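Local coordinates for protein phosphoribosylformylglycinamidine synthase 2 (Thermus thermophilus, PDB 3VIU) that binds adenosine-5'-diphosphate and magnesium ion in a single chain that carries the AIR synthase-related pair of N- and C-terminal domains twice, at residues 140-145 with 412-417; 194-199 with 315-320; 382-387 with 586-591. One frame throughout, in Å; residues are numbered along the deposited sequence.

Contact 1 of 3, residues 140-145 with 412-417; sequences GVVSGI and ERYDHQ
Tyr414 brings the phenol end of its ring against Val142 and Ile145, two residues on one flank of helix 132-152. With CG turned away from its own carbonyl carbon (chi1 -35°), the ring runs from the loop toward the helix. Its OH sits 3.8 Å from Val142 CB and 3.9 Å from Ile145 CG2. The same Ile145 methyl also lies 3.9 Å from Tyr414 CE1, coming at the ring obliquely, while the carbonyl oxygen of Val142 faces the ring edge close to its plane. Arg413, the residue before Tyr414, also reaches Val142. Its chain bends at chi2 (-63°), which carries NH1 to 3.3 Å from Val142 CG2 as the two side chains cross obliquely. The other terminal nitrogen, NH2, is paired with Asp724 near the C terminus. This is how the helix of the first PurM-like N-terminal domain meets the loop leading to strand 422-424 of the second. The chemistry is one of shape rather than charge pairing: aliphatic carbons of Val142 and Ile145 lie against a buried tyrosine hydroxyl that has no polar partner in the model, and the arginine spends its salt bridge on a third region of the chain.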
# COMPACT_ATOMS: atom_id res chain seq x y z
N GLY A 140 16.55 -7.41 -7.14
CA GLY A 140 16.12 -8.41 -6.18
C GLY A 140 14.64 -8.43 -5.84
O GLY A 140 13.99 -9.47 -6.01
N VAL A 141 14.08 -7.32 -5.37
CA VAL A 141 12.67 -7.33 -4.99
C VAL A 141 11.72 -7.56 -6.15
O VAL A 141 10.72 -8.25 -5.99
CB VAL A 141 12.22 -6.05 -4.17
CG1 VAL A 141 13.40 -5.40 -3.48
CG2 VAL A 141 11.49 -5.07 -5.05
N VAL A 142 11.98 -6.99 -7.33
CA VAL A 142 11.05 -7.24 -8.43
C VAL A 142 11.17 -8.70 -8.91
O VAL A 142 10.18 -9.30 -9.33
CB VAL A 142 11.23 -6.27 -9.62
CG1 VAL A 142 11.46 -4.86 -9.10
CG2 VAL A 142 12.37 -6.72 -10.52
N SER A 143 12.37 -9.27 -8.85
CA SER A 143 12.55 -10.67 -9.24
C SER A 143 11.71 -11.50 -8.29
O SER A 143 10.94 -12.36 -8.71
CB SER A 143 14.01 -11.11 -9.10
OG SER A 143 14.85 -10.48 -10.03
N GLY A 144 11.87 -11.23 -6.99
CA GLY A 144 11.14 -11.95 -5.96
C GLY A 144 9.64 -11.75 -6.02
O GLY A 144 8.87 -12.69 -5.82
N ILE A 145 9.22 -10.52 -6.30
CA ILE A 145 7.80 -10.20 -6.40
C ILE A 145 7.19 -10.96 -7.57
O ILE A 145 6.11 -11.54 -7.46
CB ILE A 145 7.56 -8.67 -6.59
CG1 ILE A 145 7.88 -7.93 -5.28
CG2 ILE A 145 6.12 -8.41 -7.01
CD1 ILE A 145 7.59 -6.44 -5.33
N GLU A 412 6.45 -5.81 -16.89
CA GLU A 412 6.59 -6.79 -17.97
C GLU A 412 7.04 -8.12 -17.36
O GLU A 412 7.01 -9.16 -18.03
CB GLU A 412 7.61 -6.31 -19.00
CG GLU A 412 6.99 -5.65 -20.23
CD GLU A 412 8.03 -4.96 -21.11
OE1 GLU A 412 9.10 -5.55 -21.36
OE2 GLU A 412 7.76 -3.82 -21.57
N ARG A 413 7.45 -8.09 -16.10
CA ARG A 413 7.88 -9.29 -15.41
C ARG A 413 6.67 -10.05 -14.90
O ARG A 413 6.74 -11.25 -14.65
CB ARG A 413 8.76 -8.94 -14.20
CG ARG A 413 10.07 -8.24 -14.51
CD ARG A 413 10.97 -9.13 -15.35
NE ARG A 413 12.29 -8.53 -15.51
CZ ARG A 413 13.11 -8.26 -14.51
NH1 ARG A 413 12.75 -8.53 -13.27
NH2 ARG A 413 14.30 -7.73 -14.74
N TYR A 414 5.55 -9.34 -14.76
CA TYR A 414 4.33 -9.94 -14.23
C TYR A 414 3.26 -10.27 -15.28
O TYR A 414 3.09 -9.54 -16.26
CB TYR A 414 3.72 -9.00 -13.18
CG TYR A 414 4.72 -8.25 -12.33
CD1 TYR A 414 5.77 -8.91 -11.69
CD2 TYR A 414 4.61 -6.87 -12.14
CE1 TYR A 414 6.68 -8.22 -10.87
CE2 TYR A 414 5.50 -6.17 -11.33
CZ TYR A 414 6.54 -6.85 -10.69
OH TYR A 414 7.41 -6.16 -9.88
N ASP A 415 2.55 -11.37 -15.05
CA ASP A 415 1.47 -11.80 -15.95
C ASP A 415 0.20 -12.12 -15.15
O ASP A 415 0.13 -11.84 -13.96
CB ASP A 415 1.90 -13.01 -16.79
CG ASP A 415 2.62 -14.09 -15.98
OD1 ASP A 415 2.01 -14.66 -15.05
OD2 ASP A 415 3.80 -14.38 -16.29
N HIS A 416 -0.79 -12.69 -15.83
CA HIS A 416 -2.06 -13.04 -15.21
C HIS A 416 -3.02 -11.86 -15.09
O HIS A 416 -3.83 -11.81 -14.16
CB HIS A 416 -1.86 -13.64 -13.82
CG HIS A 416 -1.19 -14.98 -13.82
ND1 HIS A 416 -1.69 -16.06 -14.51
CD2 HIS A 416 -0.06 -15.41 -13.21
CE1 HIS A 416 -0.90 -17.10 -14.32
NE2 HIS A 416 0.10 -16.73 -13.54
N GLN A 417 -2.95 -10.91 -16.01
CA GLN A 417 -3.85 -9.77 -15.97
C GLN A 417 -5.30 -10.24 -16.13
O GLN A 417 -6.23 -9.58 -15.68
CB GLN A 417 -3.51 -8.76 -17.07
CG GLN A 417 -2.17 -8.09 -16.89
CD GLN A 417 -1.00 -8.99 -17.24
OE1 GLN A 417 0.14 -8.68 -16.92
NE2 GLN A 417 -1.28 -10.09 -17.93

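Contact 2 of 3, residues 194-199 with 315-320; sequences GRPIYY and GKEKAL
Glu317, in the first turn of helix 317-326, gives up the most surface here, and its carboxylate is what Arg195 grips. Arg195 NH2 donates to Glu317 OE2 at 2.6 Å, an almost straight salt-bridge hydrogen bond (173°) that lies in the guanidinium plane and meets the oxygen on its anti side. The backbone N of Gly315 reaches the same OE2 on the syn side at 3.2 Å, from the same face of the carboxylate. Two donors therefore share one oxygen, and the bend of Glu317 at chi2 (72°) folds the acid back so that both can reach it. The guanidinium is further held by Pro312 O, which NH2 also serves, and Pro196 CD covers one of its faces.

Tyr198 comes next. Its OH lies 3.6 Å from Glu317 CB, and that hydroxyl is hydrogen-bonded to Glu321 OE2 one turn on. Across one ring face comes Leu320 CD2, 4.3 Å from the ring centroid and 3.9 Å from Tyr198 CG, a CH-pi contact shifted toward the rim.

The helix thus packs against strand 196-201, an inner strand of the seven-stranded sheet of the first AIR synthase-related C-terminal domain. Tyr198 also touches Pro312 of strand 307-312 and Pro333 of strand 331-338, the two flanking strands, while Leu320 extends to Val254 of strand 254-259 at the sheet's border.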
# COMPACT_ATOMS: atom_id res chain seq x y z
N GLY A 194 -15.42 -24.28 22.88
CA GLY A 194 -15.51 -25.71 22.62
C GLY A 194 -15.22 -26.16 21.21
O GLY A 194 -15.63 -27.23 20.79
N ARG A 195 -14.47 -25.35 20.47
CA ARG A 195 -14.15 -25.67 19.09
C ARG A 195 -12.70 -26.09 18.91
O ARG A 195 -11.81 -25.64 19.64
CB ARG A 195 -14.40 -24.45 18.19
CG ARG A 195 -15.75 -23.80 18.40
CD ARG A 195 -16.86 -24.80 18.14
NE ARG A 195 -16.68 -25.40 16.82
CZ ARG A 195 -16.84 -26.69 16.57
NH1 ARG A 195 -17.17 -27.52 17.54
NH2 ARG A 195 -16.64 -27.14 15.34
N PRO A 196 -12.43 -26.98 17.96
CA PRO A 196 -11.05 -27.40 17.74
C PRO A 196 -10.46 -26.37 16.76
O PRO A 196 -11.20 -25.70 16.04
CB PRO A 196 -11.20 -28.77 17.12
CG PRO A 196 -12.45 -28.62 16.30
CD PRO A 196 -13.36 -27.90 17.27
N ILE A 197 -9.14 -26.23 16.74
CA ILE A 197 -8.49 -25.29 15.83
C ILE A 197 -7.59 -26.07 14.87
O ILE A 197 -6.66 -26.75 15.31
CB ILE A 197 -7.61 -24.28 16.60
CG1 ILE A 197 -8.35 -23.74 17.82
CG2 ILE A 197 -7.18 -23.16 15.67
CD1 ILE A 197 -9.65 -23.08 17.50
N TYR A 198 -7.86 -25.96 13.58
CA TYR A 198 -7.07 -26.68 12.59
C TYR A 198 -5.87 -25.90 12.05
O TYR A 198 -5.86 -24.67 12.02
CB TYR A 198 -7.95 -27.14 11.43
CG TYR A 198 -8.79 -28.36 11.76
CD1 TYR A 198 -9.77 -28.31 12.75
CD2 TYR A 198 -8.62 -29.55 11.06
CE1 TYR A 198 -10.56 -29.42 13.04
CE2 TYR A 198 -9.40 -30.66 11.34
CZ TYR A 198 -10.37 -30.59 12.32
OH TYR A 198 -11.16 -31.70 12.58
N TYR A 199 -4.86 -26.67 11.64
CA TYR A 199 -3.61 -26.16 11.09
C TYR A 199 -3.46 -26.77 9.71
O TYR A 199 -3.59 -27.98 9.55
CB TYR A 199 -2.46 -26.62 11.99
CG TYR A 199 -1.05 -26.44 11.46
CD1 TYR A 199 -0.64 -27.03 10.27
CD2 TYR A 199 -0.10 -25.73 12.19
CE1 TYR A 199 0.68 -26.92 9.82
CE2 TYR A 199 1.22 -25.62 11.76
CZ TYR A 199 1.61 -26.21 10.58
OH TYR A 199 2.92 -26.10 10.16
N GLY A 315 -19.93 -29.16 13.92
CA GLY A 315 -20.44 -30.18 13.02
C GLY A 315 -19.90 -30.19 11.60
O GLY A 315 -20.29 -31.03 10.79
N LYS A 316 -19.00 -29.26 11.29
CA LYS A 316 -18.44 -29.21 9.94
C LYS A 316 -16.96 -29.57 9.89
O LYS A 316 -16.30 -29.32 8.88
CB LYS A 316 -18.67 -27.83 9.34
CG LYS A 316 -20.14 -27.52 9.07
CD LYS A 316 -20.34 -26.10 8.56
CE LYS A 316 -21.76 -25.89 8.04
NZ LYS A 316 -22.77 -26.16 9.10
N GLU A 317 -16.44 -30.17 10.96
CA GLU A 317 -15.04 -30.55 10.99
C GLU A 317 -14.71 -31.42 9.79
O GLU A 317 -13.80 -31.12 9.03
CB GLU A 317 -14.69 -31.32 12.27
CG GLU A 317 -15.00 -30.61 13.56
CD GLU A 317 -16.48 -30.53 13.84
OE1 GLU A 317 -17.25 -31.34 13.27
OE2 GLU A 317 -16.89 -29.66 14.64
N LYS A 318 -15.46 -32.50 9.63
CA LYS A 318 -15.22 -33.40 8.52
C LYS A 318 -15.21 -32.65 7.19
O LYS A 318 -14.28 -32.81 6.40
CB LYS A 318 -16.28 -34.51 8.49
CG LYS A 318 -15.76 -35.83 9.00
CD LYS A 318 -14.58 -36.32 8.16
CE LYS A 318 -14.99 -36.63 6.71
NZ LYS A 318 -13.85 -37.12 5.87
N ALA A 319 -16.23 -31.83 6.97
CA ALA A 319 -16.34 -31.05 5.75
C ALA A 319 -15.06 -30.28 5.48
O ALA A 319 -14.54 -30.28 4.36
CB ALA A 319 -17.53 -30.09 5.85
N LEU A 320 -14.55 -29.62 6.52
CA LEU A 320 -13.32 -28.83 6.40
C LEU A 320 -12.17 -29.71 5.94
O LEU A 320 -11.40 -29.33 5.06
CB LEU A 320 -12.96 -28.18 7.75
CG LEU A 320 -11.66 -27.37 7.82
CD1 LEU A 320 -11.74 -26.20 6.85
CD2 LEU A 320 -11.42 -26.86 9.24

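Contact 3 of 3, residues 382-387 with 586-591; sequences TPIPPL and KEFGHP
Thr382 opens a proline-rich, extended loop, polyproline II-like in its backbone angles, that runs along the edge of the Phe588 ring in the second AIR synthase-related C-terminal domain. Its CG2, set anti to the backbone N, meets Phe588 CD1 at 3.9 Å, with the two side chains crossing at about a right angle. The hydroxyl on the other branch hydrogen-bonds to Arg378 O, near the end of helix 374-380, so the methyl is the branch left to face the ring. The backbone takes part as well: Thr382 O lies 3.7 Å from Gly589 CA and in the plane of the Phe588 ring.

Pro383, whose CB points away from the other loop, contributes its carbonyl oxygen, which sits at the ring edge near Phe588 CE1. Ile384 follows with its CA 4.0 Å from Phe588 CE1, again at the edge. Its CG2 methyl reaches over to Gly589 CA at 4.4 Å, so backbone and side chain of this residue touch two consecutive residues of the other loop. Gly589 also exchanges a backbone hydrogen bond with Leu379, which adds a polar link to the apolar one. Pro385 ends the run of contacts. Further on, Leu387 packs on Leu580 of helix 578-584, and Phe588 packs on that same leucine.

Phe588 has the most surface buried in the contact. With CG between the backbone N and the carbonyl carbon (chi1 57°), its ring extends toward the loop, CD1 against Thr382 and CE1 against Pro383 O and Pro385. At the far end of the ring, Pro385 CD sits in the ring plane, 3.6 Å from Phe588 CE1 and 3.7 Å from CZ.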
# COMPACT_ATOMS: atom_id res chain seq x y z
N THR A 382 14.13 27.53 3.03
CA THR A 382 15.10 28.10 2.10
C THR A 382 14.35 28.66 0.90
O THR A 382 13.57 27.95 0.26
CB THR A 382 16.11 27.05 1.60
OG1 THR A 382 16.76 26.45 2.72
CG2 THR A 382 17.16 27.71 0.71
N PRO A 383 14.56 29.94 0.57
CA PRO A 383 13.88 30.55 -0.57
C PRO A 383 14.27 29.87 -1.87
O PRO A 383 15.42 29.48 -2.04
CB PRO A 383 14.37 32.01 -0.53
CG PRO A 383 14.80 32.21 0.89
CD PRO A 383 15.47 30.90 1.22
N ILE A 384 13.33 29.72 -2.79
CA ILE A 384 13.66 29.11 -4.06
C ILE A 384 14.30 30.20 -4.91
O ILE A 384 13.70 31.25 -5.16
CB ILE A 384 12.40 28.54 -4.76
CG1 ILE A 384 11.26 29.55 -4.67
CG2 ILE A 384 11.99 27.21 -4.12
CD1 ILE A 384 9.90 29.02 -5.14
N PRO A 385 15.54 29.98 -5.36
CA PRO A 385 16.29 30.93 -6.17
C PRO A 385 15.77 31.08 -7.60
O PRO A 385 15.15 30.15 -8.13
CB PRO A 385 17.69 30.36 -6.16
CG PRO A 385 17.43 28.90 -6.20
CD PRO A 385 16.32 28.74 -5.18
N PRO A 386 16.00 32.24 -8.22
CA PRO A 386 15.54 32.45 -9.60
C PRO A 386 16.23 31.41 -10.47
O PRO A 386 17.45 31.27 -10.42
CB PRO A 386 16.01 33.87 -9.90
CG PRO A 386 15.94 34.54 -8.56
CD PRO A 386 16.56 33.49 -7.66
N LEU A 387 15.45 30.67 -11.25
CA LEU A 387 16.02 29.64 -12.10
C LEU A 387 15.67 29.85 -13.56
O LEU A 387 14.63 30.43 -13.87
CB LEU A 387 15.53 28.26 -11.66
CG LEU A 387 15.86 27.83 -10.24
CD1 LEU A 387 15.14 26.54 -9.92
CD2 LEU A 387 17.37 27.67 -10.08
N LYS A 586 19.31 19.48 -5.79
CA LYS A 586 18.89 19.49 -4.40
C LYS A 586 17.38 19.56 -4.20
O LYS A 586 16.62 19.74 -5.15
CB LYS A 586 19.58 20.66 -3.69
CG LYS A 586 21.11 20.63 -3.86
CD LYS A 586 21.86 21.55 -2.90
CE LYS A 586 21.74 23.01 -3.28
NZ LYS A 586 22.43 23.87 -2.28
N GLU A 587 16.95 19.36 -2.95
CA GLU A 587 15.53 19.42 -2.63
C GLU A 587 15.36 20.32 -1.42
O GLU A 587 15.93 20.08 -0.36
CB GLU A 587 14.95 18.02 -2.35
CG GLU A 587 15.37 17.39 -1.04
CD GLU A 587 14.61 16.10 -0.72
OE1 GLU A 587 14.81 15.57 0.39
OE2 GLU A 587 13.83 15.61 -1.57
N PHE A 588 14.57 21.37 -1.60
CA PHE A 588 14.34 22.33 -0.54
C PHE A 588 13.11 23.16 -0.90
O PHE A 588 12.51 22.94 -1.94
CB PHE A 588 15.58 23.23 -0.38
CG PHE A 588 15.97 23.95 -1.64
CD1 PHE A 588 15.53 25.25 -1.88
CD2 PHE A 588 16.78 23.33 -2.59
CE1 PHE A 588 15.91 25.92 -3.06
CE2 PHE A 588 17.16 23.99 -3.76
CZ PHE A 588 16.72 25.29 -4.00
N GLY A 589 12.76 24.12 -0.05
CA GLY A 589 11.59 24.94 -0.33
C GLY A 589 10.32 24.30 0.19
O GLY A 589 10.32 23.14 0.57
N HIS A 590 9.24 25.06 0.22
CA HIS A 590 7.97 24.54 0.70
C HIS A 590 7.29 23.69 -0.37
O HIS A 590 7.32 24.03 -1.55
CB HIS A 590 7.03 25.69 1.07
CG HIS A 590 5.85 25.27 1.90
ND1 HIS A 590 5.90 25.16 3.27
CD2 HIS A 590 4.59 24.90 1.54
CE1 HIS A 590 4.73 24.74 3.72
NE2 HIS A 590 3.92 24.57 2.69
N PRO A 591 6.72 22.53 0.02
CA PRO A 591 6.04 21.66 -0.94
C PRO A 591 4.79 22.40 -1.42
O PRO A 591 4.35 23.34 -0.77
CB PRO A 591 5.70 20.43 -0.11
CG PRO A 591 6.80 20.38 0.87
CD PRO A 591 6.94 21.82 1.29

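From the N terminus, the chain first passes residues 140-145, half of contact 1, in the first N-terminal-type domain. Contact 2 then opens at 194-199 and closes at 315-320 inside one C-terminal-type domain, nested within the longer loop of contact 1. Contact 3 opens at 382-387 before contact 1 closes at 412-417, so these two cross; contact 3 closes last, at 586-591. Contact 1 ties the first half of the molecule to the entry of the second, and contact 3 ties the linking region to the second C-terminal-type domain. Contacts 2 and 3 lie on opposite sides of the chain's centre, their own centres about 63 Å apart.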